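Side-chain contacts in putative endoribonuclease (Klebsiella pneumoniae, PDB 3LYB), which is a putative endoribonuclease of the L-PSP (YjgF-like) family whose substrate and activity are not established: residues D45-E48 with P49-E52; G55-E59 with F60-A64; E78-R81 with R82-S86. All blocks are in the same frame, centred on the assembly; numbering follows the deposited sequence.

Contact 1: residues D45-E48 with P49-E52; sequences DVPE and PVRE. With CA (calcium ion), chain F.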
# COMPACT_ATOMS: atom_id res chain seq x y z
N ASP B 45 -29.78 13.92 8.90
CA ASP B 45 -30.41 12.83 9.66
C ASP B 45 -30.69 13.18 11.13
O ASP B 45 -31.12 12.32 11.90
CB ASP B 45 -29.58 11.54 9.57
CG ASP B 45 -29.50 11.00 8.14
OD1 ASP B 45 -30.57 10.78 7.49
OD2 ASP B 45 -28.37 10.77 7.68
N VAL B 46 -30.46 14.42 11.52
CA VAL B 46 -30.73 14.80 12.89
C VAL B 46 -31.68 15.99 13.00
O VAL B 46 -31.78 16.81 12.07
CB VAL B 46 -29.43 15.06 13.72
CG1 VAL B 46 -28.46 13.85 13.64
CG2 VAL B 46 -28.74 16.38 13.32
N PRO B 47 -32.41 16.06 14.12
CA PRO B 47 -33.31 17.18 14.39
C PRO B 47 -32.66 18.52 14.07
O PRO B 47 -31.48 18.74 14.39
CB PRO B 47 -33.57 17.04 15.90
CG PRO B 47 -33.60 15.53 16.09
CD PRO B 47 -32.53 15.01 15.15
N GLU B 48 -33.42 19.41 13.44
CA GLU B 48 -32.87 20.67 12.96
C GLU B 48 -32.13 21.50 14.03
O GLU B 48 -31.02 21.94 13.79
CB GLU B 48 -33.95 21.48 12.26
CG GLU B 48 -34.32 20.98 10.86
CD GLU B 48 -35.41 19.90 10.81
OE1 GLU B 48 -35.73 19.26 11.85
OE2 GLU B 48 -35.95 19.71 9.69
N PRO B 49 -32.73 21.70 15.22
CA PRO B 49 -31.97 22.56 16.11
C PRO B 49 -30.79 21.83 16.72
O PRO B 49 -29.88 22.49 17.26
CB PRO B 49 -33.00 22.98 17.17
CG PRO B 49 -34.05 21.94 17.14
CD PRO B 49 -34.02 21.28 15.80
N VAL B 50 -30.79 20.50 16.63
CA VAL B 50 -29.64 19.72 17.09
C VAL B 50 -28.41 19.98 16.20
O VAL B 50 -27.28 19.92 16.64
CB VAL B 50 -29.92 18.21 17.21
CG1 VAL B 50 -28.61 17.45 17.43
CG2 VAL B 50 -30.92 17.90 18.36
N ARG B 51 -28.65 20.34 14.95
CA ARG B 51 -27.55 20.66 14.07
C ARG B 51 -26.68 21.79 14.59
O ARG B 51 -25.45 21.61 14.73
CB ARG B 51 -28.05 20.98 12.67
CG ARG B 51 -28.81 19.85 12.07
CD ARG B 51 -29.48 20.28 10.80
NE ARG B 51 -30.58 19.36 10.50
CZ ARG B 51 -31.22 19.33 9.35
NH1 ARG B 51 -30.87 20.14 8.35
NH2 ARG B 51 -32.20 18.45 9.19
N GLU B 52 -27.29 22.95 14.87
CA GLU B 52 -26.45 24.10 15.31
C GLU B 52 -25.99 23.84 16.74
O GLU B 52 -24.99 24.36 17.17
CB GLU B 52 -27.04 25.51 14.97
CG GLU B 52 -26.16 26.82 15.29
CD GLU B 52 -24.81 27.01 14.50
OE1 GLU B 52 -24.80 27.63 13.40
OE2 GLU B 52 -23.74 26.59 15.03
CA CA F . -29.42 9.49 5.29

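Contact 2: residues G55-E59 with F60-A64; sequences GATGE and FSTDA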
# COMPACT_ATOMS: atom_id res chain seq x y z
N GLY B 55 -22.78 22.23 16.28
CA GLY B 55 -21.79 23.18 15.79
C GLY B 55 -21.81 23.34 14.28
O GLY B 55 -20.82 23.77 13.70
N ALA B 56 -22.93 23.00 13.65
CA ALA B 56 -23.08 23.27 12.22
C ALA B 56 -22.85 24.76 11.93
O ALA B 56 -23.22 25.62 12.73
CB ALA B 56 -24.45 22.83 11.75
N THR B 57 -22.23 25.07 10.80
CA THR B 57 -21.86 26.46 10.51
C THR B 57 -22.71 27.04 9.38
O THR B 57 -22.75 28.25 9.20
CB THR B 57 -20.39 26.60 10.10
OG1 THR B 57 -20.16 25.79 8.94
CG2 THR B 57 -19.47 26.16 11.23
N GLY B 58 -23.36 26.17 8.62
CA GLY B 58 -24.15 26.61 7.48
C GLY B 58 -23.35 26.58 6.20
O GLY B 58 -23.94 26.63 5.12
N GLU B 59 -22.02 26.52 6.33
CA GLU B 59 -21.10 26.40 5.18
C GLU B 59 -21.22 25.01 4.59
O GLU B 59 -21.19 24.02 5.31
CB GLU B 59 -19.66 26.53 5.61
CG GLU B 59 -19.13 27.91 5.87
CD GLU B 59 -17.77 27.81 6.59
OE1 GLU B 59 -16.85 27.12 6.06
OE2 GLU B 59 -17.63 28.38 7.70
N PHE B 60 -21.30 24.94 3.28
CA PHE B 60 -21.53 23.68 2.64
C PHE B 60 -20.40 22.68 2.91
O PHE B 60 -20.64 21.55 3.35
CB PHE B 60 -21.76 23.86 1.14
CG PHE B 60 -21.88 22.57 0.43
CD1 PHE B 60 -23.01 21.76 0.63
CD2 PHE B 60 -20.85 22.11 -0.38
CE1 PHE B 60 -23.13 20.52 0.01
CE2 PHE B 60 -20.95 20.88 -1.02
CZ PHE B 60 -22.09 20.08 -0.83
N SER B 61 -19.16 23.10 2.66
CA SER B 61 -18.00 22.24 2.69
C SER B 61 -17.62 21.84 4.10
O SER B 61 -17.22 20.70 4.33
CB SER B 61 -16.82 22.94 2.04
OG SER B 61 -16.95 22.93 0.64
N THR B 62 -17.73 22.78 5.03
CA THR B 62 -17.43 22.50 6.42
C THR B 62 -18.44 21.48 6.96
O THR B 62 -18.05 20.50 7.63
CB THR B 62 -17.46 23.77 7.29
OG1 THR B 62 -16.48 24.71 6.81
CG2 THR B 62 -17.13 23.44 8.74
N ASP B 63 -19.71 21.70 6.63
CA ASP B 63 -20.77 20.86 7.15
C ASP B 63 -20.69 19.46 6.56
O ASP B 63 -20.98 18.49 7.25
CB ASP B 63 -22.16 21.51 6.97
CG ASP B 63 -22.49 22.57 8.07
OD1 ASP B 63 -21.69 22.75 9.03
OD2 ASP B 63 -23.56 23.23 7.97
N ALA B 64 -20.27 19.36 5.31
CA ALA B 64 -20.04 18.05 4.70
C ALA B 64 -18.95 17.27 5.41
O ALA B 64 -19.09 16.08 5.63
CB ALA B 64 -19.71 18.19 3.23

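Contact 3: residues E78-R81 with R82-S86; sequences ESIR and RTVAS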
# COMPACT_ATOMS: atom_id res chain seq x y z
N GLU B 78 -27.58 9.82 22.09
CA GLU B 78 -29.01 9.93 22.34
C GLU B 78 -29.70 8.56 22.44
O GLU B 78 -30.62 8.40 23.23
CB GLU B 78 -29.68 10.83 21.29
CG GLU B 78 -31.22 10.93 21.38
CD GLU B 78 -31.75 11.73 22.60
OE1 GLU B 78 -30.94 12.40 23.29
OE2 GLU B 78 -32.98 11.69 22.83
N SER B 79 -29.25 7.59 21.65
CA SER B 79 -29.75 6.22 21.77
C SER B 79 -29.50 5.70 23.17
O SER B 79 -30.38 5.11 23.80
CB SER B 79 -29.07 5.29 20.78
OG SER B 79 -29.46 5.60 19.45
N ILE B 80 -28.28 5.92 23.66
CA ILE B 80 -27.91 5.49 24.98
C ILE B 80 -28.87 6.12 25.95
O ILE B 80 -29.53 5.41 26.69
CB ILE B 80 -26.42 5.78 25.31
CG1 ILE B 80 -25.53 4.77 24.58
CG2 ILE B 80 -26.15 5.68 26.80
CD1 ILE B 80 -24.07 5.18 24.47
N ARG B 81 -29.01 7.43 25.89
CA ARG B 81 -29.98 8.12 26.74
C ARG B 81 -31.35 7.46 26.69
O ARG B 81 -31.84 7.02 27.72
CB ARG B 81 -30.08 9.60 26.40
CG ARG B 81 -30.60 10.45 27.55
CD ARG B 81 -30.67 11.96 27.19
NE ARG B 81 -31.64 12.29 26.14
CZ ARG B 81 -32.94 11.95 26.16
NH1 ARG B 81 -33.45 11.23 27.15
NH2 ARG B 81 -33.73 12.31 25.17
N ARG B 82 -31.95 7.35 25.51
CA ARG B 82 -33.28 6.77 25.42
C ARG B 82 -33.38 5.36 25.96
O ARG B 82 -34.39 5.00 26.58
CB ARG B 82 -33.84 6.84 24.00
CG ARG B 82 -34.59 8.12 23.77
CD ARG B 82 -34.93 8.31 22.32
NE ARG B 82 -34.69 9.70 21.94
CZ ARG B 82 -34.90 10.22 20.73
NH1 ARG B 82 -35.37 9.47 19.74
NH2 ARG B 82 -34.63 11.50 20.51
N THR B 83 -32.35 4.56 25.73
CA THR B 83 -32.31 3.19 26.23
C THR B 83 -32.26 3.23 27.76
O THR B 83 -33.10 2.62 28.43
CB THR B 83 -31.10 2.45 25.68
OG1 THR B 83 -31.02 2.66 24.26
CG2 THR B 83 -31.18 0.95 25.97
N VAL B 84 -31.32 3.99 28.29
CA VAL B 84 -31.17 4.13 29.74
C VAL B 84 -32.48 4.58 30.40
O VAL B 84 -32.77 4.24 31.54
CB VAL B 84 -30.03 5.10 30.05
CG1 VAL B 84 -29.91 5.35 31.55
CG2 VAL B 84 -28.72 4.52 29.52
N ALA B 85 -33.28 5.34 29.65
CA ALA B 85 -34.56 5.81 30.13
C ALA B 85 -35.55 4.65 30.22
O ALA B 85 -36.28 4.54 31.20
CB ALA B 85 -35.09 6.92 29.24
N SER B 86 -35.53 3.77 29.23
CA SER B 86 -36.46 2.62 29.17
C SER B 86 -36.16 1.56 30.25
O SER B 86 -36.66 0.43 30.20
CB SER B 86 -36.45 1.98 27.78
OG SER B 86 -35.52 0.90 27.70

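Contact 1: residues D45-E48 with P49-E52
Arg-51 reaches back from the first turn of helix 48-54 and lays its guanidinium beside the loop that leads into the helix. Its CG stands anti to its own carbonyl carbon (chi1 -59°) and the chain runs on extended to NE, which carries the charged end back to Val-46. There the carbonyl oxygen of Val-46 lies at the edge of the guanidinium, close to its plane: Arg-51 NE donates to Val-46 O over 3.2 Å with an N-H...O angle of 157°, and NH2 adds a weak second bond to the same oxygen. Two N-H groups thus converge on one loop carbonyl. Over one face of the guanidinium sits Glu-48, whose CG is 3.7 Å from Arg-51 NH2. The two side chains lie alongside each other and point the same way, with carboxylate and guanidinium planes only 7° apart. Since Glu-48 OE2 lies well out of the guanidinium plane, this long salt bridge acts through charge alone.

Apolar atoms fill the inner side. Val-46 CG2 touches the aliphatic part of Arg-51, 3.7 Å from its CG, so the long arginine is used along its length, its methylenes against Val-46 and its charged end on the loop carbonyl. Pro-47 CB packs at 3.7 Å against Val-50 CG2, and Val-46, Pro-47 and Val-50 all rest on Trp-74 of helix 60-85. Proline suits position 49 because N-H groups of a first helical turn have no helix carbonyl before them to bond; Arg-51 N then bonds to Glu-48 O at 3.1 Å. At the outer end Asp-45 OD1 binds a calcium ion at 2.8 Å, together with Asn-41. The arrangement is that of a loop-to-helix entry: a metal-binding loop running into a proline-containing first turn, with Arg-51 bonded back to the carbonyl of Val-46.

Contact 2: residues G55-E59 with F60-A64
With CG anti to its carbonyl carbon (chi1 -81°) and the carboxylate scarcely twisted, Asp-63 turns both oxygens back from the first turn of helix 60-85 to the loop before it. The first torsion of Thr-57 places OG1 between its own backbone N and carbonyl carbon, close to the same carboxylate. Asp-63 OD1 takes the N-H of Thr-57 N on its syn lone pair at 3.0 Å, almost straight at 172°; Gln-66 bonds to the same oxygen. Asp-63 OD2 accepts from Gly-58 N, also at 3.0 Å, but the donor stands 37° out of the carboxylate plane. Thr-57 OG1 adds a weak bond to OD1 and accepts from Glu-59 N at 3.3 Å, forming an ST turn. Glycine suits position 58, where phi is positive.

Glu-59, the N-cap residue, uses its backbone and its side chain separately. Glu-59 O receives Asp-63 N at 3.1 Å, opening the helical bonding. Its side chain, extended beyond CG, crosses that of Thr-62, and Thr-62 OG1 donates to Glu-59 OE1 over 2.6 Å from well above the carboxylate plane. Phe-107 of a second subunit packs on both residues. Phe-60 points away from the loop and meets Pro-135 of a third subunit.

The two carboxylates are therefore engaged differently. Asp-63 binds consecutive loop amides, and its negative charge near the helix N-terminus would probably interact favourably with the helix dipole. Glu-59 enters a subunit interface, where Thr-62 and Ser-111 of the second subunit bond to OE1 and Lys-115 of that subunit makes a long, weak ion pair, which would probably favour the ionised form.

Contact 3: residues E78-R81 with R82-S86
Glu-78 and Arg-82, one helical turn apart on helix 60-85, join through a single carboxylate oxygen. Glu-78 OE2 is 2.8 Å from Arg-82 NE and 2.9 Å from Arg-82 NH2, both donors arriving on its anti side. The guanidinium presents itself side-on, its plane 80° from that of the carboxylate, and Glu-78 CG lies over one of its faces. With CG anti to the backbone N (chi1 176°) and a bend at chi2, Glu-78 brings its carboxylate within bonding distance of both Arg-81 and Arg-82. Glu-78 OE1 accepts from Arg-81 NE at 2.9 Å, from above the carboxylate plane. One carboxylate serves both neighbouring arginines, and the two positive charges would probably favour its ionised form. Glu-78 itself is buried, so its polar atoms need these partners, whereas both arginine chains bend at chi3 to reach the acid, and Arg-82 lies on the exposed side.

The tightly packed side is apolar, in contrast to the solvent side with Arg-82 and Ala-85. Ile-80 CG2 meets Val-84 CG2 at 3.9 Å, their branches crossing; both residues are buried, and Ile-80 also packs on Val-143 and Ala-145 of strand 141-148. Aliphatic side chains suit this buried face, where Ile-80 meets the sheet.

Thr-83 bonds back to the preceding turn. Its OG1 donates to Ser-79 O at 2.6 Å from above the carbonyl plane, and Thr-83 N reaches the same Ser-79 O at 2.8 Å, so that carbonyl takes two bonds. Toward the exposed end, Ser-86 OG donates to Thr-83 O at 3.1 Å, just where the helix stops. The whole is an amphipathic last stretch of a long helix packed on a mixed sheet, its polar side carrying an i to i+3 and i+4 salt-bridge network.

How the contacts relate
Contact 1 and contact 2 are neighbours in the chain: helix 48-54 runs from contact 1 to a Schellman motif at Gly-55, where Ala-56 N probably bonds to Arg-51 O, and the loop then enters helix 60-85. Contact 3 lies near the other end of that same helix, its centre about 28 Å from that of contact 2. Contact 1 is a surface contact, with one of its seven touching residues buried; contacts 2 and 3 are partly buried. Their chemistry follows their place: carbonyl-arginine bonds and proline at a metal-bearing loop, backbone amides and carboxylates beside other subunits, and ion pairs backed by aliphatic packing on the sheet.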